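Local coordinates for protein MAU2 chromatid cohesion factor homolog (Saccharomyces cerevisiae, PDB 4XDN) that forms a complex with SCC2 that is required for cohesin to associate with chromosomes, and so takes part in sister chromatid cohesion, at residues A[591-594]-A[595-598]; A[598-601]-A[602-605]; A[607-610]-A[611-615]. One frame throughout, in Å; residues are numbered along the deposited sequence.

Interaction 1: residues A[591-594]-A[595-598]; sequences FDMC and RQQG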
loop_
_atom_site.group_PDB
_atom_site.type_symbol
_atom_site.label_atom_id
_atom_site.label_comp_id
_atom_site.label_asym_id
_atom_site.label_seq_id
_atom_site.Cartn_x
_atom_site.Cartn_y
_atom_site.Cartn_z
ATOM N N PHE A 591 -0.964 16.208 -34.279
ATOM C CA PHE A 591 -1.359 17.609 -34.203
ATOM C C PHE A 591 -2.742 17.744 -33.583
ATOM O O PHE A 591 -2.946 18.523 -32.650
ATOM C CB PHE A 591 -1.338 18.227 -35.609
ATOM C CG PHE A 591 -1.269 19.736 -35.634
ATOM C CD1 PHE A 591 -0.640 20.450 -34.626
ATOM C CD2 PHE A 591 -1.824 20.438 -36.695
ATOM C CE1 PHE A 591 -0.578 21.833 -34.671
ATOM C CE2 PHE A 591 -1.766 21.819 -36.743
ATOM C CZ PHE A 591 -1.142 22.517 -35.734
ATOM N N ASP A 592 -3.687 16.963 -34.097
ATOM C CA ASP A 592 -5.071 17.054 -33.658
ATOM C C ASP A 592 -5.274 16.464 -32.263
ATOM O O ASP A 592 -6.119 16.936 -31.510
ATOM C CB ASP A 592 -5.991 16.349 -34.656
ATOM C CG ASP A 592 -7.459 16.538 -34.326
ATOM O OD1 ASP A 592 -8.022 17.589 -34.695
ATOM O OD2 ASP A 592 -8.052 15.637 -33.697
ATOM N N MET A 593 -4.493 15.442 -31.921
ATOM C CA MET A 593 -4.650 14.741 -30.645
ATOM C C MET A 593 -4.436 15.661 -29.443
ATOM O O MET A 593 -5.057 15.478 -28.399
ATOM C CB MET A 593 -3.672 13.564 -30.561
ATOM C CG MET A 593 -4.079 12.327 -31.357
ATOM S SD MET A 593 -4.968 11.091 -30.392
ATOM C CE MET A 593 -6.630 11.761 -30.390
ATOM N N CYS A 594 -3.561 16.650 -29.603
ATOM C CA CYS A 594 -3.181 17.546 -28.512
ATOM C C CYS A 594 -4.358 18.290 -27.880
ATOM O O CYS A 594 -4.253 18.773 -26.752
ATOM C CB CYS A 594 -2.160 18.571 -29.011
ATOM S SG CYS A 594 -0.523 17.897 -29.377
ATOM N N ARG A 595 -5.472 18.386 -28.597
ATOM C CA ARG A 595 -6.605 19.181 -28.128
ATOM C C ARG A 595 -7.361 18.510 -26.983
ATOM O O ARG A 595 -8.153 19.153 -26.294
ATOM C CB ARG A 595 -7.571 19.461 -29.282
ATOM C CG ARG A 595 -8.459 18.284 -29.670
ATOM C CD ARG A 595 -9.352 18.640 -30.846
ATOM N NE ARG A 595 -10.647 17.966 -30.777
ATOM C CZ ARG A 595 -11.583 18.234 -29.868
ATOM N NH1 ARG A 595 -11.369 19.156 -28.936
ATOM N NH2 ARG A 595 -12.733 17.573 -29.883
ATOM N N GLN A 596 -7.114 17.220 -26.783
ATOM C CA GLN A 596 -7.907 16.422 -25.850
ATOM C C GLN A 596 -7.646 16.774 -24.383
ATOM O O GLN A 596 -8.475 16.483 -23.522
ATOM C CB GLN A 596 -7.634 14.934 -26.079
ATOM C CG GLN A 596 -7.957 14.440 -27.482
ATOM C CD GLN A 596 -9.402 14.012 -27.637
ATOM O OE1 GLN A 596 -9.690 12.834 -27.855
ATOM N NE2 GLN A 596 -10.319 14.965 -27.531
ATOM N N GLN A 597 -6.503 17.397 -24.104
ATOM C CA GLN A 597 -6.154 17.799 -22.742
ATOM C C GLN A 597 -5.553 19.199 -22.716
ATOM O O GLN A 597 -4.937 19.636 -23.687
ATOM C CB GLN A 597 -5.168 16.804 -22.118
ATOM C CG GLN A 597 -5.751 15.425 -21.861
ATOM C CD GLN A 597 -4.713 14.430 -21.362
ATOM O OE1 GLN A 597 -3.551 14.778 -21.148
ATOM N NE2 GLN A 597 -5.132 13.186 -21.177
ATOM N N GLY A 598 -5.733 19.894 -21.596
ATOM C CA GLY A 598 -5.141 21.206 -21.410
ATOM C C GLY A 598 -3.649 21.102 -21.154
ATOM O O GLY A 598 -3.138 20.019 -20.876
#

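Interaction 2: residues A[598-601]-A[602-605]; sequences GGMR and KVQY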
loop_
_atom_site.group_PDB
_atom_site.type_symbol
_atom_site.label_atom_id
_atom_site.label_comp_id
_atom_site.label_asym_id
_atom_site.label_seq_id
_atom_site.Cartn_x
_atom_site.Cartn_y
_atom_site.Cartn_z
ATOM N N GLY A 598 -5.733 19.894 -21.596
ATOM C CA GLY A 598 -5.141 21.206 -21.410
ATOM C C GLY A 598 -3.649 21.102 -21.154
ATOM O O GLY A 598 -3.138 20.019 -20.876
ATOM N N GLY A 599 -2.946 22.227 -21.251
ATOM C CA GLY A 599 -1.511 22.257 -21.014
ATOM C C GLY A 599 -0.684 21.720 -22.173
ATOM O O GLY A 599 0.530 21.569 -22.053
ATOM N N MET A 600 -1.338 21.448 -23.297
ATOM C CA MET A 600 -0.693 20.804 -24.442
ATOM C C MET A 600 -0.359 21.767 -25.587
ATOM O O MET A 600 0.026 21.331 -26.669
ATOM C CB MET A 600 -1.598 19.689 -24.976
ATOM C CG MET A 600 -1.780 18.526 -24.014
ATOM S SD MET A 600 -0.298 17.512 -23.893
ATOM C CE MET A 600 -0.402 16.579 -25.418
ATOM N N ARG A 601 -0.497 23.067 -25.353
ATOM C CA ARG A 601 -0.376 24.045 -26.432
ATOM C C ARG A 601 1.045 24.175 -26.981
ATOM O O ARG A 601 1.234 24.325 -28.191
ATOM C CB ARG A 601 -0.871 25.410 -25.957
ATOM C CG ARG A 601 -2.385 25.530 -25.953
ATOM C CD ARG A 601 -2.847 26.747 -25.180
ATOM N NE ARG A 601 -4.287 26.953 -25.300
ATOM C CZ ARG A 601 -4.988 27.799 -24.551
ATOM N NH1 ARG A 601 -4.384 28.521 -23.616
ATOM N NH2 ARG A 601 -6.297 27.919 -24.734
ATOM N N LYS A 602 2.042 24.125 -26.103
ATOM C CA LYS A 602 3.427 24.255 -26.541
ATOM C C LYS A 602 3.886 22.976 -27.233
ATOM O O LYS A 602 4.659 23.026 -28.188
ATOM C CB LYS A 602 4.338 24.595 -25.362
ATOM C CG LYS A 602 4.232 26.048 -24.929
ATOM C CD LYS A 602 5.073 26.340 -23.700
ATOM C CE LYS A 602 4.963 27.805 -23.298
ATOM N NZ LYS A 602 5.749 28.113 -22.074
ATOM N N VAL A 603 3.402 21.835 -26.755
ATOM C CA VAL A 603 3.655 20.563 -27.422
ATOM C C VAL A 603 3.016 20.583 -28.811
ATOM O O VAL A 603 3.646 20.205 -29.802
ATOM C CB VAL A 603 3.108 19.368 -26.597
ATOM C CG1 VAL A 603 3.119 18.076 -27.414
ATOM C CG2 VAL A 603 3.917 19.189 -25.316
ATOM N N GLN A 604 1.766 21.038 -28.875
ATOM C CA GLN A 604 1.024 21.092 -30.132
ATOM C C GLN A 604 1.704 22.024 -31.128
ATOM O O GLN A 604 1.710 21.766 -32.332
ATOM C CB GLN A 604 -0.418 21.552 -29.888
ATOM C CG GLN A 604 -1.349 21.339 -31.080
ATOM C CD GLN A 604 -2.777 21.778 -30.797
ATOM O OE1 GLN A 604 -3.007 22.736 -30.065
ATOM N NE2 GLN A 604 -3.743 21.069 -31.373
ATOM N N TYR A 605 2.278 23.109 -30.618
ATOM C CA TYR A 605 2.982 24.074 -31.455
ATOM C C TYR A 605 4.192 23.425 -32.128
ATOM O O TYR A 605 4.379 23.553 -33.337
ATOM C CB TYR A 605 3.415 25.283 -30.621
ATOM C CG TYR A 605 4.248 26.293 -31.380
ATOM C CD1 TYR A 605 3.656 27.202 -32.246
ATOM C CD2 TYR A 605 5.628 26.341 -31.224
ATOM C CE1 TYR A 605 4.413 28.128 -32.937
ATOM C CE2 TYR A 605 6.393 27.261 -31.908
ATOM C CZ TYR A 605 5.782 28.153 -32.764
ATOM O OH TYR A 605 6.543 29.073 -33.449
HETATM O O HOH W 1 2.330 22.377 -23.738
#

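Interaction 3: residues A[607-610]-A[611-615]; sequences IGIW and HLMNC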
loop_
_atom_site.group_PDB
_atom_site.type_symbol
_atom_site.label_atom_id
_atom_site.label_comp_id
_atom_site.label_asym_id
_atom_site.label_seq_id
_atom_site.Cartn_x
_atom_site.Cartn_y
_atom_site.Cartn_z
ATOM N N ILE A 607 4.690 20.221 -32.549
ATOM C CA ILE A 607 4.105 19.254 -33.472
ATOM C C ILE A 607 3.610 19.975 -34.719
ATOM O O ILE A 607 3.695 19.450 -35.829
ATOM C CB ILE A 607 2.926 18.482 -32.830
ATOM C CG1 ILE A 607 3.366 17.812 -31.518
ATOM C CG2 ILE A 607 2.334 17.478 -33.828
ATOM C CD1 ILE A 607 3.492 16.304 -31.567
ATOM N N GLY A 608 3.087 21.180 -34.526
ATOM C CA GLY A 608 2.575 21.976 -35.625
ATOM C C GLY A 608 3.662 22.372 -36.604
ATOM O O GLY A 608 3.438 22.379 -37.814
ATOM N N ILE A 609 4.841 22.706 -36.085
ATOM C CA ILE A 609 5.975 23.049 -36.936
ATOM C C ILE A 609 6.312 21.861 -37.828
ATOM O O ILE A 609 6.551 22.017 -39.022
ATOM C CB ILE A 609 7.223 23.445 -36.114
ATOM C CG1 ILE A 609 6.936 24.694 -35.277
ATOM C CG2 ILE A 609 8.422 23.699 -37.037
ATOM C CD1 ILE A 609 8.036 25.051 -34.298
ATOM N N TRP A 610 6.324 20.674 -37.231
ATOM C CA TRP A 610 6.636 19.450 -37.953
ATOM C C TRP A 610 5.605 19.183 -39.040
ATOM O O TRP A 610 5.950 18.863 -40.175
ATOM C CB TRP A 610 6.699 18.269 -36.985
ATOM C CG TRP A 610 6.919 16.952 -37.650
ATOM C CD1 TRP A 610 7.769 16.684 -38.683
ATOM C CD2 TRP A 610 6.270 15.718 -37.332
ATOM N NE1 TRP A 610 7.691 15.356 -39.024
ATOM C CE2 TRP A 610 6.778 14.740 -38.209
ATOM C CE3 TRP A 610 5.309 15.344 -36.388
ATOM C CZ2 TRP A 610 6.359 13.413 -38.169
ATOM C CZ3 TRP A 610 4.895 14.026 -36.351
ATOM C CH2 TRP A 610 5.418 13.077 -37.237
ATOM N N HIS A 611 4.334 19.320 -38.685
ATOM C CA HIS A 611 3.256 19.064 -39.626
ATOM C C HIS A 611 3.273 20.069 -40.778
ATOM O O HIS A 611 2.978 19.713 -41.917
ATOM C CB HIS A 611 1.902 19.104 -38.919
ATOM C CG HIS A 611 0.763 18.696 -39.798
ATOM N ND1 HIS A 611 0.635 17.419 -40.301
ATOM C CD2 HIS A 611 -0.290 19.399 -40.280
ATOM C CE1 HIS A 611 -0.451 17.352 -41.051
ATOM N NE2 HIS A 611 -1.029 18.539 -41.055
ATOM N N LEU A 612 3.623 21.318 -40.480
ATOM C CA LEU A 612 3.722 22.349 -41.510
ATOM C C LEU A 612 4.770 21.981 -42.557
ATOM O O LEU A 612 4.563 22.208 -43.750
ATOM C CB LEU A 612 4.060 23.709 -40.890
ATOM C CG LEU A 612 4.294 24.860 -41.879
ATOM C CD1 LEU A 612 3.060 25.117 -42.730
ATOM C CD2 LEU A 612 4.707 26.127 -41.145
ATOM N N MET A 613 5.892 21.421 -42.110
ATOM C CA MET A 613 6.940 20.985 -43.028
ATOM C C MET A 613 6.391 19.925 -43.966
ATOM O O MET A 613 6.538 20.022 -45.183
ATOM C CB MET A 613 8.149 20.426 -42.271
ATOM C CG MET A 613 8.851 21.423 -41.364
ATOM S SD MET A 613 9.265 22.970 -42.185
ATOM C CE MET A 613 8.454 24.143 -41.095
ATOM N N ASN A 614 5.752 18.916 -43.388
ATOM C CA ASN A 614 5.189 17.822 -44.163
ATOM C C ASN A 614 4.159 18.329 -45.173
ATOM O O ASN A 614 4.058 17.811 -46.283
ATOM C CB ASN A 614 4.566 16.790 -43.223
ATOM C CG ASN A 614 5.562 16.260 -42.204
ATOM O OD1 ASN A 614 6.747 16.102 -42.498
ATOM N ND2 ASN A 614 5.086 15.996 -40.995
ATOM N N CYS A 615 3.404 19.351 -44.787
ATOM C CA CYS A 615 2.484 20.007 -45.708
ATOM C C CYS A 615 3.261 20.722 -46.806
ATOM O O CYS A 615 2.925 20.620 -47.985
ATOM C CB CYS A 615 1.592 21.004 -44.967
ATOM S SG CYS A 615 0.373 20.257 -43.865
#

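Interaction 1: residues A[591-594]-A[595-598]
M593 and Q596 meet where helix 580-593 gives way to the connection of an antiparallel helical hairpin, its second arm being helix 601-618. Here two carbonyls, of D592 and M593, accept amides three residues further on. M593 O accepts Q596 N at 3.1 Å, an almost straight bond with an N-H...O angle of 167°. The donor nevertheless stands above the carbonyl plane, 40° out of it, so the bond does not use a lone-pair direction. One residue earlier the same i to i+3 pairing is weaker, with R595 N 3.3 Å from D592 O.

The side chains close in on these two oxygens as well. R595 turns CG between its backbone N and carbonyl carbon (chi1 77°), and this lays CG 3.3 Å from D592 O. Q596 CG also comes within 3.2 Å of M593 O, so each oxygen has an aliphatic carbon beside its N-H donor. D592 and R595 carry opposite charges but stop short of a salt bridge, OD2 being 4.5 Å from NE; any attraction between them is probably modest on this exposed side.

The other flank faces the protein: C594 and Q597 are buried, M593 and Q596 partly so. C594 and M593 rest on I566 of helix 562-575, while Q596 and Q597 touch L562 of the same helix. F591 O, in the last turn of the first arm, takes a hydrogen bond from Q604 NE2 of the second; in the connection the G598 backbone hydrogen-bonds to that of L397. Q596 bends at chi2 and brings its amide back over R595, with NE2 4.2 Å above the centre of one guanidinium face, while Q596 OE1 lies 4.1 Å from M593 CE.

Interaction 2: residues A[598-601]-A[602-605]
M600 holds the N-cap position of helix 601-618, and its carbonyl makes the first main-chain link into the helix: M600 O accepts Q604 N at 2.8 Å. R601 O follows with Y605 N at 2.9 Å, so i to i+4 pairing is established from the very first turn. The packed side lies around M600 and V603. The M600 chain, bent at chi2 and chi3 (-73° and -77°), brings its terminal CE to 4.3 Å from V603 CG1, while Q604 CB sits 3.3 Å from M600 O, beside the oxygen's amide donor.

The opposite character belongs to R601, whose chain runs extended from CG to NE along the exposed side. Water also enters the start of the helix: one molecule donates to G599 O at 2.6 Å and accepts from V603 N at 3.2 Å, bridging the loop to the first turn.

K602 and Y605 look outward to a chain of another protein, probably SCC2. The partner of K602 NZ is an acidic side chain of that other chain, and Y605 OH is hydrogen-bonded to the other chain's backbone. Within the chain, M600 packs on L563 and I566 of helix 562-575, whereas R601, Q604 and Y605 lean on helix 621-638.

Interaction 3: residues A[607-610]-A[611-615]
W610 swings its indole CG trans to the backbone nitrogen (chi1 176°), and N614, one turn later, tucks CG beside its own nitrogen (chi1 -57°); together these torsions carry the asparagine amide over one face of the ring. This is an i to i+4 side-chain contact inside helix 601-618, the second arm of an antiparallel hairpin with helix 580-593. N614 ND2 stands 3.3 Å above the indole plane, off-centre and nearer the ring's periphery, with the amide and ring planes 82° apart. W610 NE1 is close by, but NE1 and ND2 are both donors and do not bond. Instead ND2 makes a weak hydrogen bond to S587 OG of the first arm, which is also hydrogen-bonded to H611 ND1. One serine hydroxyl thus serves both H611 and N614, the latter weakly.

The backbone beneath is regular: H611 N to I607 O and L612 N to G608 O are both 2.9 Å, and N614 N reaches W610 O at 3.2 Å. The indole also touches S587 and meets Y570 of helix 562-575 edge-to-face, so W610 joins three helices.

Round the helix, the I609 and M613 side chains run alongside each other in one direction, and together with L612 they pack against a chain of another protein. The M613 chain, bent at chi2 and chi3, folds back until its CE rests 4.1 Å from I609 CG2 and 3.5 Å from I609 O.

In the fold
Along the chain the three contacts come in series, each a local one. Interaction 1 rounds off the end of the first arm, interaction 2 starts from the same G598 and opens helix 601-618, and interaction 3 lies further along that helix. None nests in or crosses another. The hairpin folds the later contacts back on the first: C594 of interaction 1 packs on V603 of interaction 2, its CB close to the Q604 side chain, and the F591 ring lies against G608 and H611 of interaction 3. Helices 562-575 and 621-638 pack against the pair, while interactions 2 and 3 both offer residues to the other protein chain.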